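Local atomic coordinates of aromatic-amino-acid aminotransferase (Burkholderia pseudomallei, PDB entry 4F4E), a protein that probably transfers amino groups from aromatic amino acids such as tyrosine to 2-oxoglutarate, using covalently bound pyridoxal 5'-phosphate. Residues A[146-151]-A[197-202]; A[231-236]-A[249-254]. All blocks are in the same frame, centred on the assembly; numbering follows the deposited sequence. Where two conformers were deposited one is given.

Interaction 1. Residues A[146-151]-A[197-202]; sequences VAISDP and IVVLHA. With EDO (1,2-ethanediol), chain C.
With chi1 at 174°, Val146 sends CG1 anti to the backbone N, toward Val199, and CG2 anti to the carbonyl carbon, toward Ile197. CG1 reaches Val199 CG2 at 3.8 Å, and CG2 reaches Ile197 CD1 at 3.9 Å, each pair of side chains meeting at a slant. Phe160 of helix 154-162 packs on Val146 and Val199 on this face of the sheet; Ala147 and Val198 point to the other. The strands themselves are joined by two almost straight bonds of the parallel pattern, both made by Ala147: its N gives to Ile197 O at 2.8 Å, and its O accepts from Val199 N at 2.8 Å. Farther along, the strands part. Ser149 N stands 4.4 Å from Val199 O, and a water fills the step, accepting from Ser149 N and donating to Val199 O at 2.9 Å. Tyr170 OH also bonds to Val199 O, so this carbonyl has two partners. Ser149 OG, set between its own N and carbonyl carbon (chi1 61°), reaches forward along the chain to Pro151 O at 2.7 Å and approaches from above that carbonyl plane. It also bonds to His205. Although Ser149 OG passes near the His201 ring, the polar partner of His201 NE2 is Ser152 OG. An ethanediol, probably from the crystallisation liquor, accepts from His201 N through its O1 and donates to His201 O through its O2. Bonded directly at one end and through a water at the other, these neighbouring parallel strands belong to the central mixed sheet of the large domain of fold-type I aminotransferases.

Interaction 2. Residues A[231-236]-A[249-254]; sequences PFLDIA and AAVRLF
Leu233 on strand 231-235 pushes its side chain against Val251 and Phe254 of helix 249-254, within a beta-alpha-beta unit that continues into strand 261-266. Helix and strand run nearly antiparallel, at 156° with axes 9.5 Å apart, as expected when the chain turns back over the sheet before entering the next parallel strand. The close part centres on one methyl. Leu233 has two deposited conformers, and the distances given hold for the one described; its CD1 lies 3.5 Å from Val251 CA, so it touches the helix backbone itself, and 3.6 Å from Phe254 CD2. With CG anti to the carbonyl carbon (chi1 -80°), the Phe254 ring is laid over the strand between two residues: Leu233 meets CD2 and CE2, while Pro231 meets CD1 and CE1, its CB 3.6 Å from Phe254 CE1. No hydrogen bond joins helix and strand here; the fit is entirely apolar. Toward the start of the helix the packing is thinner, with Ala250 CB 4.5 Å from Leu233 CD2. The partly exposed side of the helix carries Ala249, Arg252 and Leu253. Arg252 points away from the strand, forms a salt bridge with Glu245 and gives hydrogen bonds to the carbonyls of Leu104 and Leu105. Alternate strand residues turn to the other face of the sheet, where Asp234 OD2 bonds to His156 and comes close to N1 of the cofactor-bearing residue 269, consistent with the aspartate beside the pyridine nitrogen in fold-type I enzymes. At the end of the strand, Ile235 crosses Val251 at about a right angle and brings its CD1 to 4.0 Å from Val251 CG2.

How the interactions relate
Interaction 1 closes along the chain before interaction 2 opens, and their centres lie 11 Å apart. Both reach one mixed sheet, in which strands 197-201 and 230-235 are parallel neighbours. The seam between them is bonded through the backbone, with Asp234 N probably bonded to Leu200 O at 2.8 Å and Phe232 N to Val198 O at 2.9 Å. Side chains also cross it: Leu200 CD1 touches Phe254 CZ, so the helix of interaction 2 rests partly on a strand of interaction 1. On the other face of the sheet, His156 packs on Val199 of interaction 1, beside Asp234 on the strand of interaction 2, so the two strands lie next to the cofactor site.

Interaction 1. Residues A[146-151]-A[197-202]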
loop_
_atom_site.group_PDB
_atom_site.type_symbol
_atom_site.label_atom_id
_atom_site.label_comp_id
_atom_site.label_asym_id
_atom_site.label_seq_id
_atom_site.Cartn_x
_atom_site.Cartn_y
_atom_site.Cartn_z
ATOM N N VAL A 146 -15.891 -12.542 12.509
ATOM C CA VAL A 146 -15.866 -11.101 12.588
ATOM C C VAL A 146 -17.275 -10.577 12.569
ATOM O O VAL A 146 -18.078 -10.975 11.704
ATOM C CB VAL A 146 -15.110 -10.522 11.394
ATOM C CG1 VAL A 146 -15.208 -8.996 11.394
ATOM C CG2 VAL A 146 -13.688 -10.991 11.439
ATOM N N ALA A 147 -17.588 -9.670 13.492
ATOM C CA ALA A 147 -18.910 -9.071 13.609
ATOM C C ALA A 147 -18.813 -7.603 13.281
ATOM O O ALA A 147 -18.001 -6.906 13.861
ATOM C CB ALA A 147 -19.462 -9.248 15.015
ATOM N N ILE A 148 -19.678 -7.169 12.363
ATOM C CA ILE A 148 -19.770 -5.792 11.912
ATOM C C ILE A 148 -21.142 -5.204 12.197
ATOM O O ILE A 148 -22.109 -5.943 12.403
ATOM C CB ILE A 148 -19.411 -5.660 10.406
ATOM C CG1 ILE A 148 -20.388 -6.423 9.503
ATOM C CG2 ILE A 148 -18.002 -6.137 10.209
ATOM C CD1 ILE A 148 -20.265 -6.060 8.021
ATOM N N SER A 149 -21.261 -3.872 12.151
ATOM C CA SER A 149 -22.577 -3.272 12.383
ATOM C C SER A 149 -23.526 -3.547 11.235
ATOM O O SER A 149 -23.106 -3.613 10.068
ATOM C CB SER A 149 -22.474 -1.774 12.661
ATOM O OG SER A 149 -21.904 -1.025 11.584
ATOM N N ASP A 150 -24.816 -3.656 11.553
ATOM C CA ASP A 150 -25.886 -3.646 10.556
ATOM C C ASP A 150 -26.450 -2.234 10.368
ATOM O O ASP A 150 -27.170 -1.734 11.255
ATOM C CB ASP A 150 -27.035 -4.542 11.057
ATOM C CG ASP A 150 -28.213 -4.587 10.090
ATOM O OD1 ASP A 150 -27.967 -4.480 8.881
ATOM O OD2 ASP A 150 -29.360 -4.749 10.573
ATOM N N PRO A 151 -26.157 -1.560 9.246
ATOM C CA PRO A 151 -25.236 -1.798 8.165
ATOM C C PRO A 151 -23.867 -1.238 8.533
ATOM O O PRO A 151 -23.710 -0.606 9.577
ATOM C CB PRO A 151 -25.825 -0.962 7.037
ATOM C CG PRO A 151 -26.359 0.221 7.707
ATOM C CD PRO A 151 -26.904 -0.305 9.025
ATOM N N ILE A 197 -14.126 -11.133 16.693
ATOM C CA ILE A 197 -13.554 -9.844 16.416
ATOM C C ILE A 197 -14.727 -8.917 16.130
ATOM O O ILE A 197 -15.470 -9.119 15.174
ATOM C CB ILE A 197 -12.632 -9.908 15.200
ATOM C CG1 ILE A 197 -11.460 -10.880 15.418
ATOM C CG2 ILE A 197 -12.212 -8.507 14.769
ATOM C CD1 ILE A 197 -10.988 -11.535 14.131
ATOM N N VAL A 198 -14.878 -7.867 16.939
ATOM C CA VAL A 198 -16.011 -6.975 16.820
ATOM C C VAL A 198 -15.553 -5.616 16.258
ATOM O O VAL A 198 -14.816 -4.916 16.910
ATOM C CB VAL A 198 -16.714 -6.773 18.184
ATOM C CG1 VAL A 198 -17.988 -5.948 17.965
ATOM C CG2 VAL A 198 -17.084 -8.130 18.855
ATOM N N VAL A 199 -15.983 -5.284 15.048
ATOM C CA VAL A 199 -15.558 -4.062 14.354
ATOM C C VAL A 199 -16.515 -2.951 14.770
ATOM O O VAL A 199 -17.703 -3.028 14.512
ATOM C CB VAL A 199 -15.555 -4.240 12.836
ATOM C CG1 VAL A 199 -15.151 -2.954 12.122
ATOM C CG2 VAL A 199 -14.692 -5.430 12.443
ATOM N N LEU A 200 -15.979 -1.959 15.460
ATOM C CA LEU A 200 -16.725 -0.907 16.117
ATOM C C LEU A 200 -16.275 0.450 15.578
ATOM O O LEU A 200 -15.077 0.797 15.655
ATOM C CB LEU A 200 -16.443 -0.968 17.629
ATOM C CG LEU A 200 -16.965 -2.225 18.340
ATOM C CD1 LEU A 200 -16.242 -2.502 19.688
ATOM C CD2 LEU A 200 -18.477 -2.078 18.552
ATOM N N HIS A 201 -17.229 1.205 15.020
ATOM C CA HIS A 201 -16.955 2.584 14.639
ATOM C C HIS A 201 -16.785 3.445 15.862
ATOM O O HIS A 201 -17.665 3.501 16.745
ATOM C CB HIS A 201 -18.093 3.138 13.789
ATOM C CG HIS A 201 -18.368 2.365 12.515
ATOM N ND1 HIS A 201 -18.291 2.948 11.296
ATOM C CD2 HIS A 201 -18.795 1.049 12.304
ATOM C CE1 HIS A 201 -18.638 2.040 10.341
ATOM N NE2 HIS A 201 -18.971 0.877 10.963
ATOM N N ALA A 202 -15.715 4.233 15.910
ATOM C CA ALA A 202 -15.461 5.017 17.104
ATOM C C ALA A 202 -16.484 6.124 17.260
ATOM O O ALA A 202 -16.798 6.528 18.376
ATOM C CB ALA A 202 -14.041 5.617 17.105
HETATM C C1 EDO C . -20.972 0.609 16.049
HETATM O O1 EDO C . -19.803 0.204 15.378
HETATM C C2 EDO C . -20.727 1.690 17.111
HETATM O O2 EDO C . -20.337 2.899 16.522
HETATM O O HOH W 1 -18.747 -2.432 11.819
#

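Interaction 2. Residues A[231-236]-A[249-254]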
loop_
_atom_site.group_PDB
_atom_site.type_symbol
_atom_site.label_atom_id
_atom_site.label_comp_id
_atom_site.label_asym_id
_atom_site.label_seq_id
_atom_site.Cartn_x
_atom_site.Cartn_y
_atom_site.Cartn_z
ATOM N N PRO A 231 -11.928 -6.373 20.423
ATOM C CA PRO A 231 -12.467 -5.150 19.832
ATOM C C PRO A 231 -11.522 -4.596 18.762
ATOM O O PRO A 231 -10.325 -4.460 18.997
ATOM C CB PRO A 231 -12.564 -4.194 21.010
ATOM C CG PRO A 231 -11.470 -4.633 21.921
ATOM C CD PRO A 231 -11.300 -6.129 21.726
ATOM N N PHE A 232 -12.112 -4.253 17.628
ATOM C CA PHE A 232 -11.385 -3.689 16.523
ATOM C C PHE A 232 -12.027 -2.347 16.249
ATOM O O PHE A 232 -13.038 -2.228 15.526
ATOM C CB PHE A 232 -11.354 -4.633 15.281
ATOM C CG PHE A 232 -10.163 -4.393 14.359
ATOM C CD1 PHE A 232 -9.646 -3.101 14.146
ATOM C CD2 PHE A 232 -9.594 -5.437 13.681
ATOM C CE1 PHE A 232 -8.534 -2.899 13.303
ATOM C CE2 PHE A 232 -8.482 -5.234 12.833
ATOM C CZ PHE A 232 -7.948 -3.972 12.662
ATOM N N LEU A 233 -11.459 -1.292 16.843
ATOM C CA LEU A 233 -12.032 0.042 16.659
ATOM C C LEU A 233 -11.571 0.604 15.314
ATOM O O LEU A 233 -10.404 0.443 14.915
ATOM C CB LEU A 233 -11.642 0.961 17.825
ATOM C CG LEU A 233 -12.322 0.603 19.153
ATOM C CD1 LEU A 233 -11.515 1.124 20.317
ATOM C CD2 LEU A 233 -13.740 1.185 19.196
ATOM N N ASP A 234 -12.486 1.256 14.602
ATOM C CA ASP A 234 -12.211 1.911 13.319
ATOM C C ASP A 234 -12.579 3.378 13.503
ATOM O O ASP A 234 -13.764 3.737 13.697
ATOM C CB ASP A 234 -13.075 1.295 12.230
ATOM C CG ASP A 234 -12.834 1.889 10.852
ATOM O OD1 ASP A 234 -12.291 3.024 10.745
ATOM O OD2 ASP A 234 -13.213 1.223 9.846
ATOM N N ILE A 235 -11.533 4.204 13.566
ATOM C CA ILE A 235 -11.640 5.659 13.818
ATOM C C ILE A 235 -11.139 6.441 12.597
ATOM O O ILE A 235 -9.962 6.791 12.459
ATOM C CB ILE A 235 -10.972 6.066 15.154
ATOM C CG1 ILE A 235 -11.271 7.536 15.514
ATOM C CG2 ILE A 235 -9.464 5.706 15.175
ATOM C CD1 ILE A 235 -10.866 7.916 16.969
ATOM N N ALA A 236 -12.065 6.659 11.668
ATOM C CA ALA A 236 -11.774 7.305 10.405
ATOM C C ALA A 236 -12.161 8.794 10.403
ATOM O O ALA A 236 -11.858 9.492 9.454
ATOM C CB ALA A 236 -12.488 6.577 9.282
ATOM N N ALA A 249 -12.963 9.124 22.468
ATOM C CA ALA A 249 -13.438 8.602 23.773
ATOM C C ALA A 249 -13.573 7.092 23.791
ATOM O O ALA A 249 -13.121 6.437 24.712
ATOM C CB ALA A 249 -14.734 9.286 24.177
ATOM N N ALA A 250 -14.176 6.539 22.758
ATOM C CA ALA A 250 -14.399 5.099 22.688
ATOM C C ALA A 250 -13.102 4.321 22.694
ATOM O O ALA A 250 -12.997 3.294 23.355
ATOM C CB ALA A 250 -15.240 4.739 21.464
ATOM N N VAL A 251 -12.078 4.832 21.984
ATOM C CA VAL A 251 -10.779 4.168 21.945
ATOM C C VAL A 251 -10.169 4.167 23.355
ATOM O O VAL A 251 -9.715 3.132 23.847
ATOM C CB VAL A 251 -9.829 4.865 20.923
ATOM C CG1 VAL A 251 -8.436 4.290 21.006
ATOM C CG2 VAL A 251 -10.391 4.799 19.507
ATOM N N ARG A 252 -10.273 5.309 24.057
ATOM C CA ARG A 252 -9.722 5.474 25.392
ATOM C C ARG A 252 -10.418 4.635 26.465
ATOM O O ARG A 252 -9.740 4.152 27.386
ATOM C CB ARG A 252 -9.701 6.965 25.767
ATOM C CG ARG A 252 -8.767 7.714 24.796
ATOM C CD ARG A 252 -8.613 9.195 25.092
ATOM N NE ARG A 252 -7.912 9.844 23.960
ATOM C CZ ARG A 252 -7.565 11.139 23.896
ATOM N NH1 ARG A 252 -7.790 11.964 24.887
ATOM N NH2 ARG A 252 -6.941 11.614 22.838
ATOM N N LEU A 253 -11.730 4.431 26.303
ATOM C CA LEU A 253 -12.522 3.580 27.211
ATOM C C LEU A 253 -12.025 2.145 27.137
ATOM O O LEU A 253 -11.900 1.486 28.168
ATOM C CB LEU A 253 -14.026 3.627 26.866
ATOM C CG LEU A 253 -14.753 4.891 27.340
ATOM C CD1 LEU A 253 -16.175 5.126 26.747
ATOM C CD2 LEU A 253 -14.826 4.870 28.856
ATOM N N PHE A 254 -11.742 1.680 25.914
ATOM C CA PHE A 254 -11.195 0.324 25.731
ATOM C C PHE A 254 -9.776 0.252 26.271
ATOM O O PHE A 254 -9.399 -0.748 26.896
ATOM C CB PHE A 254 -11.242 -0.147 24.279
ATOM C CG PHE A 254 -12.605 -0.650 23.851
ATOM C CD1 PHE A 254 -12.965 -1.929 24.089
ATOM C CD2 PHE A 254 -13.479 0.177 23.219
ATOM C CE1 PHE A 254 -14.199 -2.396 23.702
ATOM C CE2 PHE A 254 -14.731 -0.278 22.820
ATOM C CZ PHE A 254 -15.084 -1.580 23.078
#